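Local coordinates for protein toll-like receptor 13 (Mus musculus, PDB 4Z0C) that recognises and binds bacterial 23S rRNA as an innate immune receptor, signalling through MYD88 and TRAF6 to activate NF-kappa-B and the inflammatory response, at residues I23-L26 with T27-I30. Numbering follows the deposited sequence.
Sequences ITNL and TEAI. With NAG (2-acetamido-2-deoxy-beta-D-glucopyranose), chain S.
N25 is the N-cap of the short helix 26-30, and it also carries an N-linked sugar, so one amide does two jobs. Its OD1 accepts from E28 N at 3.3 Å, with the N-H pointing almost straight at the oxygen (178°). The donor nevertheless sits well above the carbonyl plane, 46° out of it, rather than on a lone pair. CG is anti to the backbone N (chi1 -166°) and beside the backbone carbonyl carbon, and the turn of the amide points OD1 at the first turn while ND2 faces the sugar. ND2 is bonded covalently to C1 of the NAG at 1.5 Å, which leaves the amide tied at both ends, to helix and to glycan. E28 flanks the sugar: its CG comes within 3.4 Å of NAG O5, and the bend at chi2 carries the carboxylate end, with OE1, alongside NAG C6.

After the cap, backbone bonds continue the turn. N25 O receives A29 N at 3.1 Å, and L26 O receives I30 N at 3.2 Å, the latter somewhat bent. These are the i to i+4 bonds of a single alpha-helical turn.

The inner side is apolar. A29 CB meets the I23 side chain, closest at CG2, 3.7 Å away, so the residue two before the cap packs against the first turn. L26 and I30 make a looser pair, CD1 to CD1 at 4.1 Å. Beyond them L26 rests on L42 and I30 on F55, while I23 is hydrogen-bonded through its N to N45 OD1. The whole is an N-capped helical turn near the N-terminal end of the leucine-rich-repeat ectodomain, with its glycan on one side and the hydrophobic interior of the solenoid on the other.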
loop_
_atom_site.group_PDB
_atom_site.type_symbol
_atom_site.label_atom_id
_atom_site.label_comp_id
_atom_site.label_asym_id
_atom_site.label_seq_id
_atom_site.Cartn_x
_atom_site.Cartn_y
_atom_site.Cartn_z
ATOM N N ILE A 23 -8.172 -8.873 33.191
ATOM C CA ILE A 23 -8.606 -9.732 34.276
ATOM C C ILE A 23 -7.666 -9.615 35.459
ATOM O O ILE A 23 -6.442 -9.696 35.323
ATOM C CB ILE A 23 -8.694 -11.199 33.823
ATOM C CG1 ILE A 23 -9.847 -11.379 32.833
ATOM C CG2 ILE A 23 -8.861 -12.138 35.020
ATOM C CD1 ILE A 23 -9.847 -12.732 32.123
ATOM N N THR A 24 -8.244 -9.435 36.634
ATOM C CA THR A 24 -7.436 -9.273 37.820
ATOM C C THR A 24 -7.779 -10.318 38.868
ATOM O O THR A 24 -6.930 -10.689 39.675
ATOM C CB THR A 24 -7.581 -7.857 38.388
ATOM O OG1 THR A 24 -6.653 -7.686 39.461
ATOM C CG2 THR A 24 -8.987 -7.629 38.909
ATOM N N ASN A 25 -9.015 -10.811 38.819
ATOM C CA ASN A 25 -9.495 -11.844 39.736
ATOM C C ASN A 25 -9.728 -13.169 38.999
ATOM O O ASN A 25 -10.722 -13.337 38.289
ATOM C CB ASN A 25 -10.771 -11.351 40.434
ATOM C CG ASN A 25 -11.164 -12.200 41.633
ATOM O OD1 ASN A 25 -11.189 -13.430 41.558
ATOM N ND2 ASN A 25 -11.471 -11.535 42.755
ATOM N N LEU A 26 -8.796 -14.101 39.171
ATOM C CA LEU A 26 -8.792 -15.359 38.422
ATOM C C LEU A 26 -10.066 -16.185 38.619
ATOM O O LEU A 26 -10.689 -16.640 37.648
ATOM C CB LEU A 26 -7.562 -16.198 38.795
ATOM C CG LEU A 26 -7.531 -17.615 38.221
ATOM C CD1 LEU A 26 -7.559 -17.567 36.712
ATOM C CD2 LEU A 26 -6.296 -18.371 38.709
ATOM N N THR A 27 -10.431 -16.395 39.880
ATOM C CA THR A 27 -11.627 -17.161 40.228
ATOM C C THR A 27 -12.938 -16.615 39.640
ATOM O O THR A 27 -13.704 -17.366 39.031
ATOM C CB THR A 27 -11.761 -17.289 41.743
ATOM O OG1 THR A 27 -10.830 -18.273 42.195
ATOM C CG2 THR A 27 -13.162 -17.728 42.109
ATOM N N GLU A 28 -13.186 -15.318 39.804
ATOM C CA GLU A 28 -14.376 -14.705 39.212
ATOM C C GLU A 28 -14.419 -14.902 37.704
ATOM O O GLU A 28 -15.418 -15.381 37.169
ATOM C CB GLU A 28 -14.456 -13.215 39.548
ATOM C CG GLU A 28 -14.985 -12.945 40.949
ATOM C CD GLU A 28 -16.238 -13.765 41.281
ATOM O OE1 GLU A 28 -16.113 -14.823 41.936
ATOM O OE2 GLU A 28 -17.350 -13.345 40.889
ATOM N N ALA A 29 -13.311 -14.586 37.038
ATOM C CA ALA A 29 -13.243 -14.668 35.587
ATOM C C ALA A 29 -13.616 -16.051 35.044
ATOM O O ALA A 29 -14.303 -16.161 34.047
ATOM C CB ALA A 29 -11.853 -14.253 35.104
ATOM N N ILE A 30 -13.192 -17.118 35.697
ATOM C CA ILE A 30 -13.503 -18.435 35.150
ATOM C C ILE A 30 -14.730 -19.130 35.760
ATOM O O ILE A 30 -15.042 -20.259 35.389
ATOM C CB ILE A 30 -12.285 -19.370 35.231
ATOM C CG1 ILE A 30 -11.935 -19.672 36.691
ATOM C CG2 ILE A 30 -11.103 -18.733 34.543
ATOM C CD1 ILE A 30 -10.563 -20.306 36.863
HETATM C C1 NAG S . -12.074 -12.393 43.758
HETATM C C2 NAG S . -11.357 -12.078 45.079
HETATM C C3 NAG S . -12.055 -12.672 46.308
HETATM C C4 NAG S . -13.575 -12.514 46.255
HETATM C C5 NAG S . -14.114 -12.943 44.890
HETATM C C6 NAG S . -15.634 -12.798 44.799
HETATM C C7 NAG S . -8.943 -11.678 44.982
HETATM C C8 NAG S . -7.687 -12.169 44.319
HETATM N N2 NAG S . -9.974 -12.530 45.032
HETATM O O3 NAG S . -11.565 -12.040 47.474
HETATM O O4 NAG S . -14.178 -13.272 47.289
HETATM O O5 NAG S . -13.481 -12.202 43.859
HETATM O O6 NAG S . -16.067 -11.508 45.184
HETATM O O7 NAG S . -8.987 -10.535 45.444
#